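Local coordinates for protein predicted ATPase involved in replication control, Cdc46/Mcm family (PDB 3F8T) that probably binds ATP and single-stranded DNA as a homolog of the MCM replicative helicase, at residues R31-F42 and V55-L66. The protein carries 2 engineered substitutions. Residues are numbered along the deposited sequence; the frame is centred on the assembly and turned at random.
Sequences RVLIEIVRTESF and VVLDLRELDSDL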
ATOM      1  N   ARG A  31     -42.016 -16.762   2.844  1.00 32.52           N
ATOM      2  CA  ARG A  31     -41.660 -16.277   1.502  1.00 33.03           C
ATOM      3  C   ARG A  31     -40.159 -15.957   1.339  1.00 31.67           C
ATOM      4  O   ARG A  31     -39.583 -16.184   0.267  1.00 31.37           O
ATOM      5  CB  ARG A  31     -42.547 -15.101   1.067  1.00 33.29           C
ATOM      6  CG  ARG A  31     -42.486 -13.862   1.945  1.00 35.25           C
ATOM      7  CD  ARG A  31     -43.179 -12.645   1.279  1.00 36.24           C
ATOM      8  NE  ARG A  31     -42.419 -12.121   0.137  1.00 41.99           N
ATOM      9  CZ  ARG A  31     -41.307 -11.390   0.242  1.00 44.54           C
ATOM     10  NH1 ARG A  31     -40.805 -11.083   1.438  1.00 45.35           N
ATOM     11  NH2 ARG A  31     -40.685 -10.971  -0.853  1.00 44.76           N
ATOM     12  N   VAL A  32     -39.529 -15.443   2.397  1.00 30.09           N
ATOM     13  CA  VAL A  32     -38.086 -15.201   2.385  1.00 29.17           C
ATOM     14  C   VAL A  32     -37.346 -16.462   1.965  1.00 28.69           C
ATOM     15  O   VAL A  32     -36.536 -16.418   1.028  1.00 28.44           O
ATOM     16  CB  VAL A  32     -37.551 -14.666   3.751  1.00 29.30           C
ATOM     17  CG1 VAL A  32     -36.000 -14.610   3.777  1.00 28.57           C
ATOM     18  CG2 VAL A  32     -38.125 -13.298   4.033  1.00 28.62           C
ATOM     19  N   LEU A  33     -37.631 -17.584   2.634  1.00 27.44           N
ATOM     20  CA  LEU A  33     -36.946 -18.838   2.335  1.00 27.40           C
ATOM     21  C   LEU A  33     -37.353 -19.459   0.998  1.00 26.68           C
ATOM     22  O   LEU A  33     -36.510 -20.004   0.287  1.00 26.62           O
ATOM     23  CB  LEU A  33     -37.117 -19.870   3.465  1.00 27.62           C
ATOM     24  CG  LEU A  33     -36.190 -19.839   4.690  1.00 30.36           C
ATOM     25  CD1 LEU A  33     -36.237 -21.191   5.402  1.00 30.06           C
ATOM     26  CD2 LEU A  33     -34.738 -19.475   4.333  1.00 30.07           C
ATOM     27  N   ILE A  34     -38.642 -19.398   0.667  1.00 25.58           N
ATOM     28  CA  ILE A  34     -39.104 -19.864  -0.639  1.00 25.51           C
ATOM     29  C   ILE A  34     -38.401 -19.098  -1.776  1.00 24.47           C
ATOM     30  O   ILE A  34     -37.927 -19.700  -2.728  1.00 23.89           O
ATOM     31  CB  ILE A  34     -40.648 -19.749  -0.799  1.00 25.21           C
ATOM     32  CG1 ILE A  34     -41.361 -20.684   0.181  1.00 25.99           C
ATOM     33  CG2 ILE A  34     -41.059 -20.125  -2.224  1.00 25.46           C
ATOM     34  CD1 ILE A  34     -42.868 -20.477   0.237  1.00 26.79           C
ATOM     35  N   GLU A  35     -38.338 -17.775  -1.681  1.00 24.23           N
ATOM     36  CA  GLU A  35     -37.698 -17.011  -2.759  1.00 24.99           C
ATOM     37  C   GLU A  35     -36.194 -17.294  -2.849  1.00 24.34           C
ATOM     38  O   GLU A  35     -35.632 -17.346  -3.954  1.00 23.66           O
ATOM     39  CB  GLU A  35     -38.013 -15.523  -2.640  1.00 25.75           C
ATOM     40  CG  GLU A  35     -39.490 -15.256  -2.941  1.00 28.91           C
ATOM     41  CD  GLU A  35     -39.912 -13.821  -2.706  1.00 36.22           C
ATOM     42  OE1 GLU A  35     -39.103 -12.889  -2.964  1.00 37.79           O
ATOM     43  OE2 GLU A  35     -41.071 -13.623  -2.264  1.00 38.18           O
ATOM     44  N   ILE A  36     -35.561 -17.520  -1.696  1.00 23.61           N
ATOM     45  CA  ILE A  36     -34.130 -17.874  -1.657  1.00 23.72           C
ATOM     46  C   ILE A  36     -33.831 -19.194  -2.379  1.00 24.16           C
ATOM     47  O   ILE A  36     -32.933 -19.266  -3.226  1.00 25.47           O
ATOM     48  CB  ILE A  36     -33.581 -17.917  -0.197  1.00 23.70           C
ATOM     49  CG1 ILE A  36     -33.505 -16.490   0.383  1.00 23.68           C
ATOM     50  CG2 ILE A  36     -32.200 -18.606  -0.167  1.00 22.20           C
ATOM     51  CD1 ILE A  36     -33.173 -16.409   1.909  1.00 22.83           C
ATOM     52  N   VAL A  37     -34.587 -20.231  -2.048  1.00 24.65           N
ATOM     53  CA  VAL A  37     -34.380 -21.560  -2.607  1.00 26.30           C
ATOM     54  C   VAL A  37     -34.694 -21.638  -4.110  1.00 26.44           C
ATOM     55  O   VAL A  37     -34.167 -22.498  -4.816  1.00 26.60           O
ATOM     56  CB  VAL A  37     -35.184 -22.611  -1.793  1.00 26.57           C
ATOM     57  CG1 VAL A  37     -35.193 -23.943  -2.476  1.00 29.32           C
ATOM     58  CG2 VAL A  37     -34.579 -22.730  -0.401  1.00 26.71           C
ATOM     59  N   ARG A  38     -35.541 -20.731  -4.591  1.00 26.20           N
ATOM     60  CA  ARG A  38     -35.868 -20.663  -6.013  1.00 27.00           C
ATOM     61  C   ARG A  38     -34.749 -20.077  -6.882  1.00 27.05           C
ATOM     62  O   ARG A  38     -34.775 -20.230  -8.106  1.00 27.34           O
ATOM     63  CB  ARG A  38     -37.143 -19.842  -6.233  1.00 27.14           C
ATOM     64  CG  ARG A  38     -38.459 -20.528  -5.915  1.00 29.33           C
ATOM     65  CD  ARG A  38     -39.542 -19.485  -6.124  1.00 31.07           C
ATOM     66  NE  ARG A  38     -40.903 -19.886  -5.770  1.00 34.84           N
ATOM     67  CZ  ARG A  38     -41.849 -19.015  -5.406  1.00 36.26           C
ATOM     68  NH1 ARG A  38     -41.565 -17.722  -5.318  1.00 36.06           N
ATOM     69  NH2 ARG A  38     -43.072 -19.429  -5.097  1.00 37.21           N
ATOM     70  N   THR A  39     -33.782 -19.395  -6.264  1.00 27.12           N
ATOM     71  CA  THR A  39     -32.712 -18.743  -7.015  1.00 27.11           C
ATOM     72  C   THR A  39     -31.811 -19.761  -7.712  1.00 28.04           C
ATOM     73  O   THR A  39     -31.604 -20.874  -7.200  1.00 27.99           O
ATOM     74  CB  THR A  39     -31.838 -17.815  -6.129  1.00 27.06           C
ATOM     75  OG1 THR A  39     -31.231 -18.573  -5.080  1.00 24.62           O
ATOM     76  CG2 THR A  39     -32.669 -16.681  -5.528  1.00 26.13           C
ATOM     77  N   GLU A  40     -31.275 -19.378  -8.872  1.00 28.99           N
ATOM     78  CA  GLU A  40     -30.367 -20.261  -9.617  1.00 30.75           C
ATOM     79  C   GLU A  40     -29.106 -20.554  -8.813  1.00 30.74           C
ATOM     80  O   GLU A  40     -28.702 -21.709  -8.717  1.00 31.31           O
ATOM     81  CB  GLU A  40     -30.003 -19.696 -10.996  1.00 31.50           C
ATOM     82  CG  GLU A  40     -29.866 -20.791 -12.057  1.00 35.51           C
ATOM     83  CD  GLU A  40     -28.947 -20.412 -13.216  1.00 41.35           C
ATOM     84  OE1 GLU A  40     -28.891 -19.211 -13.586  1.00 44.40           O
ATOM     85  OE2 GLU A  40     -28.269 -21.324 -13.756  1.00 42.87           O
ATOM     86  N   SER A  41     -28.521 -19.512  -8.214  1.00 31.02           N
ATOM     87  CA  SER A  41     -27.315 -19.632  -7.369  1.00 31.03           C
ATOM     88  C   SER A  41     -27.486 -20.723  -6.323  1.00 30.90           C
ATOM     89  O   SER A  41     -26.630 -21.601  -6.169  1.00 30.58           O
ATOM     90  CB  SER A  41     -27.002 -18.302  -6.664  1.00 30.67           C
ATOM     91  OG  SER A  41     -28.132 -17.792  -5.941  1.00 31.78           O
ATOM     92  N   PHE A  42     -28.615 -20.667  -5.628  1.00 30.37           N
ATOM     93  CA  PHE A  42     -28.896 -21.590  -4.546  1.00 30.79           C
ATOM     94  C   PHE A  42     -29.096 -23.018  -5.019  1.00 31.52           C
ATOM     95  O   PHE A  42     -28.489 -23.930  -4.459  1.00 29.98           O
ATOM     96  CB  PHE A  42     -30.116 -21.149  -3.736  1.00 30.20           C
ATOM     97  CG  PHE A  42     -30.263 -21.883  -2.445  1.00 30.39           C
ATOM     98  CD1 PHE A  42     -29.653 -21.406  -1.292  1.00 30.81           C
ATOM     99  CD2 PHE A  42     -30.989 -23.058  -2.381  1.00 30.77           C
ATOM    100  CE1 PHE A  42     -29.780 -22.083  -0.087  1.00 31.61           C
ATOM    101  CE2 PHE A  42     -31.118 -23.743  -1.181  1.00 32.45           C
ATOM    102  CZ  PHE A  42     -30.506 -23.255  -0.038  1.00 30.91           C
ATOM    103  N   VAL A  55     -22.945 -23.580  -0.121  1.00 32.94           N
ATOM    104  CA  VAL A  55     -24.166 -23.189  -0.793  1.00 31.46           C
ATOM    105  C   VAL A  55     -24.104 -21.669  -0.935  1.00 30.80           C
ATOM    106  O   VAL A  55     -23.665 -20.973  -0.023  1.00 30.78           O
ATOM    107  CB  VAL A  55     -25.411 -23.677  -0.032  1.00 31.84           C
ATOM    108  CG1 VAL A  55     -26.661 -23.386  -0.814  1.00 31.11           C
ATOM    109  CG2 VAL A  55     -25.301 -25.182   0.198  1.00 32.78           C
ATOM    110  N   VAL A  56     -24.504 -21.164  -2.096  1.00 29.66           N
ATOM    111  CA  VAL A  56     -24.310 -19.755  -2.424  1.00 28.79           C
ATOM    112  C   VAL A  56     -25.644 -19.078  -2.692  1.00 27.18           C
ATOM    113  O   VAL A  56     -26.464 -19.585  -3.460  1.00 27.64           O
ATOM    114  CB  VAL A  56     -23.367 -19.590  -3.664  1.00 29.25           C
ATOM    115  CG1 VAL A  56     -23.488 -18.207  -4.273  1.00 30.04           C
ATOM    116  CG2 VAL A  56     -21.913 -19.854  -3.278  1.00 30.63           C
ATOM    117  N   LEU A  57     -25.870 -17.941  -2.041  1.00 25.05           N
ATOM    118  CA  LEU A  57     -27.017 -17.101  -2.363  1.00 23.73           C
ATOM    119  C   LEU A  57     -26.529 -15.812  -2.994  1.00 22.79           C
ATOM    120  O   LEU A  57     -25.872 -15.020  -2.343  1.00 22.19           O
ATOM    121  CB  LEU A  57     -27.878 -16.793  -1.124  1.00 23.42           C
ATOM    122  CG  LEU A  57     -29.015 -15.756  -1.285  1.00 23.97           C
ATOM    123  CD1 LEU A  57     -30.033 -16.138  -2.377  1.00 21.10           C
ATOM    124  CD2 LEU A  57     -29.730 -15.549   0.037  1.00 22.98           C
ATOM    125  N   ASP A  58     -26.858 -15.622  -4.271  1.00 22.75           N
ATOM    126  CA  ASP A  58     -26.557 -14.379  -4.958  1.00 22.55           C
ATOM    127  C   ASP A  58     -27.772 -13.475  -4.828  1.00 22.73           C
ATOM    128  O   ASP A  58     -28.825 -13.715  -5.452  1.00 22.09           O
ATOM    129  CB  ASP A  58     -26.196 -14.618  -6.429  1.00 23.14           C
ATOM    130  CG  ASP A  58     -25.631 -13.373  -7.094  1.00 24.62           C
ATOM    131  OD1 ASP A  58     -26.172 -12.286  -6.846  1.00 25.43           O
ATOM    132  OD2 ASP A  58     -24.651 -13.470  -7.869  1.00 26.23           O
ATOM    133  N   LEU A  59     -27.613 -12.444  -4.001  1.00 22.84           N
ATOM    134  CA  LEU A  59     -28.688 -11.519  -3.652  1.00 22.80           C
ATOM    135  C   LEU A  59     -29.252 -10.721  -4.821  1.00 23.23           C
ATOM    136  O   LEU A  59     -30.379 -10.226  -4.750  1.00 23.14           O
ATOM    137  CB  LEU A  59     -28.204 -10.566  -2.550  1.00 22.62           C
ATOM    138  CG  LEU A  59     -27.901 -11.264  -1.217  1.00 22.45           C
ATOM    139  CD1 LEU A  59     -27.237 -10.301  -0.229  1.00 24.04           C
ATOM    140  CD2 LEU A  59     -29.181 -11.870  -0.625  1.00 21.94           C
ATOM    141  N   ARG A  60     -28.482 -10.593  -5.900  1.00 23.99           N
ATOM    142  CA  ARG A  60     -28.966  -9.885  -7.098  1.00 24.58           C
ATOM    143  C   ARG A  60     -30.044 -10.690  -7.802  1.00 24.73           C
ATOM    144  O   ARG A  60     -30.746 -10.162  -8.677  1.00 24.19           O
ATOM    145  CB  ARG A  60     -27.843  -9.684  -8.105  1.00 24.92           C
ATOM    146  CG  ARG A  60     -26.659  -8.940  -7.623  1.00 27.03           C
ATOM    147  CD  ARG A  60     -25.472  -9.746  -8.132  1.00 30.75           C
ATOM    148  NE  ARG A  60     -24.221  -9.051  -8.069  1.00 33.23           N
ATOM    149  CZ  ARG A  60     -23.045  -9.652  -7.934  1.00 32.77           C
ATOM    150  NH1 ARG A  60     -22.952 -10.979  -7.810  1.00 32.44           N
ATOM    151  NH2 ARG A  60     -21.964  -8.907  -7.900  1.00 33.23           N
ATOM    152  N   GLU A  61     -30.151 -11.970  -7.447  1.00 24.97           N
ATOM    153  CA  GLU A  61     -31.144 -12.871  -8.043  1.00 25.90           C
ATOM    154  C   GLU A  61     -32.510 -12.709  -7.368  1.00 26.00           C
ATOM    155  O   GLU A  61     -33.473 -13.377  -7.748  1.00 26.19           O
ATOM    156  CB  GLU A  61     -30.671 -14.342  -8.001  1.00 25.91           C
ATOM    157  CG  GLU A  61     -29.503 -14.631  -8.966  1.00 26.09           C
ATOM    158  CD  GLU A  61     -28.924 -16.052  -8.901  1.00 27.67           C
ATOM    159  OE1 GLU A  61     -29.433 -16.921  -8.159  1.00 27.56           O
ATOM    160  OE2 GLU A  61     -27.932 -16.307  -9.629  1.00 31.72           O
ATOM    161  N   LEU A  62     -32.576 -11.801  -6.387  1.00 25.27           N
ATOM    162  CA  LEU A  62     -33.798 -11.497  -5.643  1.00 25.80           C
ATOM    163  C   LEU A  62     -34.251 -10.040  -5.790  1.00 25.90           C
ATOM    164  O   LEU A  62     -33.451  -9.158  -6.117  1.00 25.41           O
ATOM    165  CB  LEU A  62     -33.589 -11.787  -4.150  1.00 25.78           C
ATOM    166  CG  LEU A  62     -33.309 -13.242  -3.772  1.00 25.80           C
ATOM    167  CD1 LEU A  62     -32.969 -13.362  -2.318  1.00 27.71           C
ATOM    168  CD2 LEU A  62     -34.515 -14.115  -4.098  1.00 28.69           C
ATOM    169  N   ASP A  63     -35.535  -9.802  -5.518  1.00 26.44           N
ATOM    170  CA  ASP A  63     -36.085  -8.454  -5.358  1.00 27.27           C
ATOM    171  C   ASP A  63     -35.161  -7.600  -4.480  1.00 26.96           C
ATOM    172  O   ASP A  63     -34.721  -8.048  -3.414  1.00 26.22           O
ATOM    173  CB  ASP A  63     -37.482  -8.536  -4.716  1.00 27.50           C
ATOM    174  CG  ASP A  63     -37.995  -7.185  -4.236  1.00 31.18           C
ATOM    175  OD1 ASP A  63     -38.520  -6.399  -5.061  1.00 34.80           O
ATOM    176  OD2 ASP A  63     -37.888  -6.907  -3.020  1.00 34.15           O
ATOM    177  N   SER A  64     -34.910  -6.367  -4.912  1.00 26.85           N
ATOM    178  CA  SER A  64     -33.948  -5.482  -4.254  1.00 27.16           C
ATOM    179  C   SER A  64     -34.261  -5.210  -2.798  1.00 27.00           C
ATOM    180  O   SER A  64     -33.351  -5.156  -1.959  1.00 27.09           O
ATOM    181  CB  SER A  64     -33.853  -4.148  -5.002  1.00 27.78           C
ATOM    182  OG  SER A  64     -33.141  -4.319  -6.206  1.00 29.10           O
ATOM    183  N   ASP A  65     -35.540  -5.015  -2.497  1.00 26.58           N
ATOM    184  CA  ASP A  65     -35.965  -4.803  -1.113  1.00 27.10           C
ATOM    185  C   ASP A  65     -35.777  -6.073  -0.281  1.00 26.32           C
ATOM    186  O   ASP A  65     -35.401  -6.003   0.889  1.00 26.57           O
ATOM    187  CB  ASP A  65     -37.411  -4.316  -1.068  1.00 27.83           C
ATOM    188  CG  ASP A  65     -37.583  -2.924  -1.694  1.00 31.02           C
ATOM    189  OD1 ASP A  65     -36.602  -2.145  -1.753  1.00 34.32           O
ATOM    190  OD2 ASP A  65     -38.702  -2.613  -2.138  1.00 35.23           O
ATOM    191  N   LEU A  66     -36.010  -7.231  -0.893  1.00 25.29           N
ATOM    192  CA  LEU A  66     -35.745  -8.505  -0.218  1.00 24.44           C
ATOM    193  C   LEU A  66     -34.246  -8.718   0.003  1.00 24.14           C
ATOM    194  O   LEU A  66     -33.838  -9.154   1.084  1.00 23.71           O
ATOM    195  CB  LEU A  66     -36.347  -9.695  -0.987  1.00 24.29           C
ATOM    196  CG  LEU A  66     -36.129 -11.078  -0.356  1.00 23.70           C
ATOM    197  CD1 LEU A  66     -36.592 -11.170   1.113  1.00 24.28           C
ATOM    198  CD2 LEU A  66     -36.749 -12.211  -1.181  1.00 23.91           C
TER
HETATM  199  O   HOH W   1     -37.421 -12.135  -4.935  1.00 28.20           O
HETATM  200  O   HOH W   2     -28.363 -16.393 -12.309  1.00 42.26           O
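S41 and E61 carry the polar part of the contact. E61 OE1 accepts two hydrogen bonds from S41: the backbone N comes in on its syn lone pair (2.7 Å, N-H...O 165°), while S41 OG donates to E61 OE1 from above the carboxylate plane. S41 OG in turn takes a nearly straight bond from D58 N at 3.0 Å (174°), so the hydroxyl relays between the end of strand 55-58 and the carboxylate. A chi1 of 53° tucks OG between its own backbone N and carbonyl carbon, where it reaches both partners. With an alanine here, D58 N would probably be left without its acceptor and E61 OE1 would keep just one of its two bonds to this residue. Water bridges two further pairs, E35 OE1 with D63 N and E40 OE1 with E61 OE2.

Apolar packing fills the rest. I36 crosses L57 at about a right angle, laying CG1 and CG2 against L57 CD2. L62 CD2 presses on T39 CG2 at 3.5 Å, a tight fit, and also approaches the E35 carbonyl oxygen. Further along, L66 spreads its methyls, CD1 to V32 CG2 (3.9 Å) and CD2 to E35 CB. At the other end V55 CG1 makes a CH-pi contact over one face of the F42 ring, 3.8 Å from its centroid and offset toward the rim.

T39 N-caps helix 40-47 through a weak bond from F42 N, and its OG1 donates to I36 O (2.6 Å), linking this helix to 30-37. D63 OD2 caps helix 64-72 by accepting from L66 N. L81 of helix 74-88 packs on I36. Strand 55-58 runs parallel to 96-99 with helices 64-72 and 74-88 between them in the chain: a parallel crossover through two helices, its first strand packed against the preceding helices 30-37 and 40-47, in the Mcm-like N-terminal domain.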